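Local atomic coordinates of 3-hydroxyacyl-CoA dehydrogenase type-2 (Mycobacterium avium, PDB entry 3PPI), a protein that probably catalyses the NAD-dependent oxidation of 3-hydroxyacyl-CoA substrates to 3-oxoacyl-CoA, as a member of the short-chain dehydrogenase/reductase family. Residues A[31-36]-A[53-58]; A[105-110]-A[167-172]; A[114-119]-A[184-189]. All coordinates share one frame; numbering follows the deposited sequence.

Interaction 1: A[31-36]-A[53-58]; sequences ASAIVS and DGLGVV
A31 to V35 and L55 to V58 are joined in the first beta-alpha-beta unit of the sheet. Strand 31-36 runs parallel to the start of strand 56-61, and helix 41-52 makes the connection between them. G54, with positive phi, ends that helix in a Schellman motif and turns the chain back to the sheet. The pairs are S32 with G56, A33 with V57 and I34 with V58. Four backbone hydrogen bonds hold this register. G56 N gives to A31 O at 3.2 Å, and A33 N gives to G56 O at 2.8 Å. V58 N reaches A33 O at 2.8 Å, and V35 N closes the row on V58 O at 3.0 Å. A water donates to both A31 O and G54 O, so A31 O takes two bonds.

The side chains alternate between the two faces. I34 and V58 lie side by side on one face, with I34 CG1 3.9 Å from V58 CB. Helix 88-98 packs there, and S32 OG bonds to A98 O. On the other face V35 CG2 meets V57 CG1 at 4.1 Å. V57 CG1 is anti to the backbone N (chi1 -175°), which sets it beside V35; V47 of helix 41-52 touches both valines. L55 reaches back over the strand start with its two methyls. CD2 presses on A31 CB at 3.5 Å, a tight fit, while CD1 meets A33 CB. This parallel pair with its helical crossover is typical of the Rossmann fold of short-chain dehydrogenases.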
loop_
_atom_site.group_PDB
_atom_site.type_symbol
_atom_site.label_atom_id
_atom_site.label_comp_id
_atom_site.label_asym_id
_atom_site.label_seq_id
_atom_site.Cartn_x
_atom_site.Cartn_y
_atom_site.Cartn_z
ATOM N N ALA A 31 -27.288 21.943 8.204
ATOM C CA ALA A 31 -26.271 21.780 7.157
ATOM C C ALA A 31 -26.847 21.244 5.846
ATOM O O ALA A 31 -27.946 20.674 5.810
ATOM C CB ALA A 31 -25.154 20.865 7.650
ATOM N N SER A 32 -26.081 21.439 4.775
ATOM C CA SER A 32 -26.407 20.899 3.465
ATOM C C SER A 32 -25.201 20.214 2.825
ATOM O O SER A 32 -24.048 20.404 3.251
ATOM C CB SER A 32 -26.936 21.995 2.545
ATOM O OG SER A 32 -26.001 23.051 2.437
ATOM N N ALA A 33 -25.496 19.428 1.793
ATOM C CA ALA A 33 -24.521 18.595 1.112
ATOM C C ALA A 33 -24.791 18.611 -0.390
ATOM O O ALA A 33 -25.933 18.820 -0.825
ATOM C CB ALA A 33 -24.605 17.190 1.634
ATOM N N ILE A 34 -23.738 18.407 -1.172
ATOM C CA ILE A 34 -23.846 18.207 -2.627
ATOM C C ILE A 34 -23.367 16.792 -2.943
ATOM O O ILE A 34 -22.305 16.370 -2.471
ATOM C CB ILE A 34 -22.958 19.209 -3.415
ATOM C CG1 ILE A 34 -23.498 20.633 -3.313
ATOM C CG2 ILE A 34 -22.862 18.817 -4.904
ATOM C CD1 ILE A 34 -22.444 21.682 -3.635
ATOM N N VAL A 35 -24.130 16.057 -3.739
ATOM C CA VAL A 35 -23.677 14.754 -4.212
ATOM C C VAL A 35 -23.556 14.790 -5.717
ATOM O O VAL A 35 -24.572 14.945 -6.414
ATOM C CB VAL A 35 -24.638 13.621 -3.789
ATOM C CG1 VAL A 35 -24.145 12.276 -4.296
ATOM C CG2 VAL A 35 -24.795 13.588 -2.253
ATOM N N SER A 36 -22.325 14.690 -6.227
ATOM C CA SER A 36 -22.120 14.579 -7.674
ATOM C C SER A 36 -22.499 13.165 -8.102
ATOM O O SER A 36 -22.339 12.219 -7.346
ATOM C CB SER A 36 -20.692 14.983 -8.109
ATOM O OG SER A 36 -19.727 13.973 -7.878
ATOM N N ASP A 53 -31.024 11.424 6.889
ATOM C CA ASP A 53 -30.279 11.792 8.105
ATOM C C ASP A 53 -30.402 13.260 8.511
ATOM O O ASP A 53 -29.788 13.674 9.502
ATOM C CB ASP A 53 -28.796 11.457 7.955
ATOM C CG ASP A 53 -28.522 9.968 8.008
ATOM O OD1 ASP A 53 -29.455 9.197 8.320
ATOM O OD2 ASP A 53 -27.366 9.571 7.724
ATOM N N GLY A 54 -31.140 14.047 7.743
ATOM C CA GLY A 54 -31.460 15.416 8.141
ATOM C C GLY A 54 -30.756 16.513 7.363
ATOM O O GLY A 54 -30.964 17.685 7.650
ATOM N N LEU A 55 -29.926 16.152 6.383
ATOM C CA LEU A 55 -29.239 17.165 5.552
ATOM C C LEU A 55 -30.132 17.670 4.421
ATOM O O LEU A 55 -30.947 16.927 3.889
ATOM C CB LEU A 55 -27.947 16.599 4.940
ATOM C CG LEU A 55 -26.750 16.494 5.887
ATOM C CD1 LEU A 55 -25.678 15.581 5.292
ATOM C CD2 LEU A 55 -26.182 17.877 6.199
ATOM N N GLY A 56 -29.973 18.939 4.062
ATOM C CA GLY A 56 -30.466 19.439 2.782
ATOM C C GLY A 56 -29.465 18.933 1.757
ATOM O O GLY A 56 -28.264 18.943 2.029
ATOM N N VAL A 57 -29.939 18.467 0.600
ATOM C CA VAL A 57 -29.069 17.848 -0.397
ATOM C C VAL A 57 -29.285 18.390 -1.805
ATOM O O VAL A 57 -30.426 18.541 -2.265
ATOM C CB VAL A 57 -29.254 16.327 -0.429
ATOM C CG1 VAL A 57 -28.256 15.695 -1.392
ATOM C CG2 VAL A 57 -29.060 15.736 0.959
ATOM N N VAL A 58 -28.182 18.698 -2.484
ATOM C CA VAL A 58 -28.220 19.060 -3.884
ATOM C C VAL A 58 -27.813 17.849 -4.703
ATOM O O VAL A 58 -26.752 17.263 -4.480
ATOM C CB VAL A 58 -27.307 20.233 -4.182
ATOM C CG1 VAL A 58 -27.144 20.423 -5.702
ATOM C CG2 VAL A 58 -27.864 21.482 -3.525
HETATM O O HOH W 1 -30.090 20.578 7.498
#

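Interaction 2: A[105-110]-A[167-172]; sequences RYAVVA and GALVLT
V108 and V170 lie side by side and point the same way from neighbouring parallel strands. V108 CG2 comes 4.1 Å from V170 CB. In both valines CG1 is anti to the backbone N, so the two branches repeat in step across the pair. Y106 and A168 stand on the same face. The Y106 ring leans toward strand 167-172 and sets CD1 4.0 Å from A168 CB. A168 O lies at the ring edge, near its plane. R105 CB sits above one face of the ring, offset toward the rim. The ring also meets F28 edge-to-face, and Y106 OH bonds to Q27 O. Helix 249-261 packs on this face through L259 and L260.

The other face carries A107 with L169 and V109 with L171. L169 reaches across with CD2, 3.8 Å from A107 CB. V109 and L171 run alongside each other, with CG2 and CD2 in touch. Helix 130-156 lies against this side, where V151 touches both A107 and L169.

The backbones run almost exactly parallel, 2° apart. A168 N to R105 O, V170 N to A107 O (3.0 Å) and V109 N to V170 O (2.8 Å) are sound bonds. A107 N to A168 O is weak. At the C-terminal end the T172 hydroxyl takes up the pairing. With OG1 beside the backbone N (chi1 -51°), it gives its proton to V109 O at 2.7 Å. It comes from 39° above the carbonyl plane. Two central parallel strands sandwiched between helices in this way are characteristic of the Rossmann-type alpha/beta core.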
loop_
_atom_site.group_PDB
_atom_site.type_symbol
_atom_site.label_atom_id
_atom_site.label_comp_id
_atom_site.label_asym_id
_atom_site.label_seq_id
_atom_site.Cartn_x
_atom_site.Cartn_y
_atom_site.Cartn_z
ATOM N N ARG A 105 -21.765 22.066 4.169
ATOM C CA ARG A 105 -20.645 21.551 4.940
ATOM C C ARG A 105 -20.046 20.249 4.393
ATOM O O ARG A 105 -18.970 19.861 4.820
ATOM C CB ARG A 105 -21.056 21.377 6.397
ATOM C CG ARG A 105 -21.363 22.693 7.109
ATOM C CD ARG A 105 -21.565 22.451 8.622
ATOM N NE ARG A 105 -21.809 23.689 9.357
ATOM C CZ ARG A 105 -20.875 24.522 9.826
ATOM N NH1 ARG A 105 -19.579 24.280 9.673
ATOM N NH2 ARG A 105 -21.251 25.623 10.470
ATOM N N TYR A 106 -20.722 19.613 3.435
ATOM C CA TYR A 106 -20.382 18.270 2.989
ATOM C C TYR A 106 -20.561 18.073 1.493
ATOM O O TYR A 106 -21.467 18.632 0.896
ATOM C CB TYR A 106 -21.282 17.269 3.698
ATOM C CG TYR A 106 -21.249 17.373 5.201
ATOM C CD1 TYR A 106 -20.156 16.914 5.908
ATOM C CD2 TYR A 106 -22.297 17.951 5.910
ATOM C CE1 TYR A 106 -20.102 16.998 7.280
ATOM C CE2 TYR A 106 -22.256 18.050 7.292
ATOM C CZ TYR A 106 -21.146 17.566 7.970
ATOM O OH TYR A 106 -21.056 17.644 9.324
ATOM N N ALA A 107 -19.705 17.252 0.894
ATOM C CA ALA A 107 -19.912 16.818 -0.480
ATOM C C ALA A 107 -19.474 15.367 -0.612
ATOM O O ALA A 107 -18.524 14.936 0.046
ATOM C CB ALA A 107 -19.145 17.707 -1.451
ATOM N N VAL A 108 -20.195 14.614 -1.442
ATOM C CA VAL A 108 -19.781 13.283 -1.837
ATOM C C VAL A 108 -19.650 13.310 -3.359
ATOM O O VAL A 108 -20.619 13.572 -4.058
ATOM C CB VAL A 108 -20.796 12.194 -1.356
ATOM C CG1 VAL A 108 -20.321 10.825 -1.770
ATOM C CG2 VAL A 108 -21.008 12.279 0.194
ATOM N N VAL A 109 -18.440 13.075 -3.862
ATOM C CA VAL A 109 -18.145 13.160 -5.294
ATOM C C VAL A 109 -18.290 11.756 -5.868
ATOM O O VAL A 109 -17.374 10.945 -5.788
ATOM C CB VAL A 109 -16.734 13.730 -5.526
ATOM C CG1 VAL A 109 -16.479 13.973 -7.010
ATOM C CG2 VAL A 109 -16.544 15.009 -4.738
ATOM N N ALA A 110 -19.459 11.450 -6.409
ATOM C CA ALA A 110 -19.807 10.072 -6.731
ATOM C C ALA A 110 -20.238 9.871 -8.173
ATOM O O ALA A 110 -20.875 8.872 -8.473
ATOM C CB ALA A 110 -20.913 9.574 -5.777
ATOM N N GLY A 167 -16.390 20.918 8.089
ATOM C CA GLY A 167 -17.068 19.984 7.198
ATOM C C GLY A 167 -16.200 18.823 6.753
ATOM O O GLY A 167 -15.143 18.570 7.338
ATOM N N ALA A 168 -16.649 18.128 5.712
ATOM C CA ALA A 168 -15.981 16.919 5.243
ATOM C C ALA A 168 -16.352 16.588 3.813
ATOM O O ALA A 168 -17.484 16.834 3.381
ATOM C CB ALA A 168 -16.307 15.727 6.159
ATOM N N LEU A 169 -15.382 16.030 3.091
ATOM C CA LEU A 169 -15.557 15.588 1.719
ATOM C C LEU A 169 -15.322 14.084 1.649
ATOM O O LEU A 169 -14.478 13.559 2.365
ATOM C CB LEU A 169 -14.559 16.265 0.790
ATOM C CG LEU A 169 -14.508 17.783 0.760
ATOM C CD1 LEU A 169 -13.394 18.250 -0.213
ATOM C CD2 LEU A 169 -15.864 18.355 0.419
ATOM N N VAL A 170 -16.095 13.420 0.789
ATOM C CA VAL A 170 -15.892 12.041 0.415
ATOM C C VAL A 170 -15.718 12.023 -1.094
ATOM O O VAL A 170 -16.603 12.458 -1.826
ATOM C CB VAL A 170 -17.080 11.149 0.818
ATOM C CG1 VAL A 170 -16.888 9.706 0.349
ATOM C CG2 VAL A 170 -17.243 11.187 2.340
ATOM N N LEU A 171 -14.557 11.553 -1.541
ATOM C CA LEU A 171 -14.297 11.341 -2.956
ATOM C C LEU A 171 -14.526 9.854 -3.273
ATOM O O LEU A 171 -14.516 9.003 -2.363
ATOM C CB LEU A 171 -12.873 11.745 -3.298
ATOM C CG LEU A 171 -12.284 13.008 -2.631
ATOM C CD1 LEU A 171 -10.830 13.217 -3.089
ATOM C CD2 LEU A 171 -13.139 14.235 -2.930
ATOM N N THR A 172 -14.745 9.540 -4.546
ATOM C CA THR A 172 -14.928 8.162 -4.970
ATOM C C THR A 172 -13.811 7.770 -5.943
ATOM O O THR A 172 -13.624 8.382 -7.002
ATOM C CB THR A 172 -16.298 7.912 -5.603
ATOM O OG1 THR A 172 -17.341 8.411 -4.755
ATOM C CG2 THR A 172 -16.521 6.399 -5.832
#

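Interaction 3: A[114-119]-A[184-189]; sequences FGVAQR and QTAYAA
Q184 turns its amide toward the backbone of G115 to A117. Its CB starts out pointing away from that loop. CG is anti to the carbonyl carbon, and the bend at chi2 (-71°) swings the amide back. NE2 then lies 3.7 Å from A117 CB. OE1 meets two waters instead of the loop itself. One donates to OE1 at 2.7 Å and accepts from G115 N at 2.9 Å. That water also sits over one face of the Y187 ring, near its rim. The second lies 3.0 Å from OE1, accepts from Y187 N and is also near V116 O.

Q184 is the N-cap of helix 185-205. In short-chain dehydrogenases this helix carries the Tyr-x-x-x-Lys motif, and Y187 fits the place of its tyrosine, which is catalytic in relatives. The first turn of the helix still has N-H groups to offer. A186 N gives to a separate water at 3.1 Å, which also lies within hydrogen-bonding distance of V116 O. V116 CG1 rests on A186 CB at 3.8 Å. A further water donates to Q118 O and accepts from T185 OG1 at 2.6 Å. T185 OG1 also bonds to Y145 OH of the second subunit.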
loop_
_atom_site.group_PDB
_atom_site.type_symbol
_atom_site.label_atom_id
_atom_site.label_comp_id
_atom_site.label_asym_id
_atom_site.label_seq_id
_atom_site.Cartn_x
_atom_site.Cartn_y
_atom_site.Cartn_z
ATOM N N PHE A 114 -18.066 4.036 -16.704
ATOM C CA PHE A 114 -16.825 3.374 -17.115
ATOM C C PHE A 114 -15.873 4.378 -17.792
ATOM O O PHE A 114 -16.313 5.387 -18.382
ATOM C CB PHE A 114 -17.111 2.261 -18.150
ATOM C CG PHE A 114 -18.026 1.151 -17.659
ATOM C CD1 PHE A 114 -17.809 0.521 -16.428
ATOM C CD2 PHE A 114 -19.081 0.705 -18.460
ATOM C CE1 PHE A 114 -18.655 -0.518 -15.992
ATOM C CE2 PHE A 114 -19.923 -0.340 -18.029
ATOM C CZ PHE A 114 -19.699 -0.945 -16.796
ATOM N N GLY A 115 -14.581 4.068 -17.728
ATOM C CA GLY A 115 -13.584 4.708 -18.584
ATOM C C GLY A 115 -13.649 4.129 -19.998
ATOM O O GLY A 115 -14.462 3.237 -20.278
ATOM N N VAL A 116 -12.809 4.650 -20.895
ATOM C CA VAL A 116 -12.713 4.112 -22.263
ATOM C C VAL A 116 -12.064 2.716 -22.195
ATOM O O VAL A 116 -11.033 2.538 -21.510
ATOM C CB VAL A 116 -11.891 5.060 -23.186
ATOM C CG1 VAL A 116 -10.500 5.334 -22.582
ATOM C CG2 VAL A 116 -11.735 4.475 -24.596
ATOM N N ALA A 117 -12.672 1.737 -22.864
ATOM C CA ALA A 117 -12.115 0.372 -22.948
ATOM C C ALA A 117 -11.171 0.241 -24.137
ATOM O O ALA A 117 -11.629 0.192 -25.288
ATOM C CB ALA A 117 -13.228 -0.655 -23.067
ATOM N N GLN A 118 -9.866 0.214 -23.870
ATOM C CA GLN A 118 -8.854 0.074 -24.917
ATOM C C GLN A 118 -7.522 -0.322 -24.285
ATOM O O GLN A 118 -7.158 0.185 -23.236
ATOM C CB GLN A 118 -8.688 1.388 -25.707
ATOM C CG GLN A 118 -8.359 2.625 -24.840
ATOM C CD GLN A 118 -8.113 3.893 -25.659
ATOM O OE1 GLN A 118 -8.220 3.873 -26.882
ATOM N NE2 GLN A 118 -7.772 4.998 -24.980
ATOM N N ARG A 119 -6.810 -1.226 -24.932
ATOM C CA ARG A 119 -5.480 -1.649 -24.512
ATOM C C ARG A 119 -4.464 -0.572 -24.894
ATOM O O ARG A 119 -4.667 0.151 -25.878
ATOM C CB ARG A 119 -5.098 -2.946 -25.229
ATOM C CG ARG A 119 -6.102 -4.096 -25.067
ATOM C CD ARG A 119 -5.765 -4.956 -23.874
ATOM N NE ARG A 119 -4.449 -5.568 -24.036
ATOM C CZ ARG A 119 -4.251 -6.808 -24.462
ATOM N NH1 ARG A 119 -3.017 -7.272 -24.594
ATOM N NH2 ARG A 119 -5.285 -7.581 -24.753
ATOM N N GLN A 184 -8.105 -1.304 -19.183
ATOM C CA GLN A 184 -8.639 -0.259 -18.320
ATOM C C GLN A 184 -7.528 0.598 -17.686
ATOM O O GLN A 184 -7.684 1.115 -16.590
ATOM C CB GLN A 184 -9.574 -0.872 -17.269
ATOM C CG GLN A 184 -10.804 -1.614 -17.869
ATOM C CD GLN A 184 -11.867 -0.689 -18.491
ATOM O OE1 GLN A 184 -12.052 0.460 -18.073
ATOM N NE2 GLN A 184 -12.593 -1.211 -19.476
ATOM N N THR A 185 -6.443 0.825 -18.423
ATOM C CA THR A 185 -5.383 1.712 -17.952
ATOM C C THR A 185 -5.866 3.157 -17.725
ATOM O O THR A 185 -5.383 3.810 -16.795
ATOM C CB THR A 185 -4.161 1.723 -18.902
ATOM O OG1 THR A 185 -4.581 2.048 -20.235
ATOM C CG2 THR A 185 -3.442 0.337 -18.895
ATOM N N ALA A 186 -6.802 3.657 -18.545
ATOM C CA ALA A 186 -7.310 5.030 -18.373
ATOM C C ALA A 186 -8.033 5.180 -17.029
ATOM O O ALA A 186 -7.720 6.072 -16.232
ATOM C CB ALA A 186 -8.220 5.418 -19.507
ATOM N N TYR A 187 -8.962 4.264 -16.766
ATOM C CA TYR A 187 -9.735 4.274 -15.502
ATOM C C TYR A 187 -8.826 4.058 -14.288
ATOM O O TYR A 187 -8.965 4.731 -13.271
ATOM C CB TYR A 187 -10.829 3.199 -15.561
ATOM C CG TYR A 187 -11.841 3.221 -14.433
ATOM C CD1 TYR A 187 -12.886 4.133 -14.445
ATOM C CD2 TYR A 187 -11.781 2.296 -13.393
ATOM C CE1 TYR A 187 -13.830 4.157 -13.449
ATOM C CE2 TYR A 187 -12.732 2.299 -12.371
ATOM C CZ TYR A 187 -13.763 3.231 -12.410
ATOM O OH TYR A 187 -14.734 3.284 -11.431
ATOM N N ALA A 188 -7.865 3.156 -14.419
ATOM C CA ALA A 188 -6.929 2.854 -13.353
ATOM C C ALA A 188 -6.094 4.081 -12.968
ATOM O O ALA A 188 -5.937 4.413 -11.776
ATOM C CB ALA A 188 -5.996 1.682 -13.785
ATOM N N ALA A 189 -5.567 4.756 -13.980
ATOM C CA ALA A 189 -4.790 5.995 -13.780
ATOM C C ALA A 189 -5.617 7.093 -13.096
ATOM O O ALA A 189 -5.182 7.699 -12.107
ATOM C CB ALA A 189 -4.243 6.478 -15.126
HETATM O O HOH W 2 -14.197 1.382 -16.763
HETATM O O HOH W 3 -8.037 2.343 -21.074
HETATM O O HOH W 4 -10.317 2.806 -18.836
HETATM O O HOH W 5 -5.483 -0.209 -21.097
#

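Overall arrangement
From the N terminus, strand 31-36 leads through helix 41-52 into strand 56-61, and interaction 1 closes this short loop before the others open. The chain then reaches strand 103-109, which lies on the other flank of strand 31-36. I34 O and V108 N are 2.9 Å apart, a probable hydrogen bond, so interactions 1 and 2 share one sheet. Interaction 2 closes a longer loop at 167-172. Residues 114-119 lie inside that loop, but their partner 184-189 comes after it. Interactions 2 and 3 therefore cross. Interaction 3 ties the loop after strand 103-109 to the start of helix 185-205, about 31 Å from interaction 1, centre to centre.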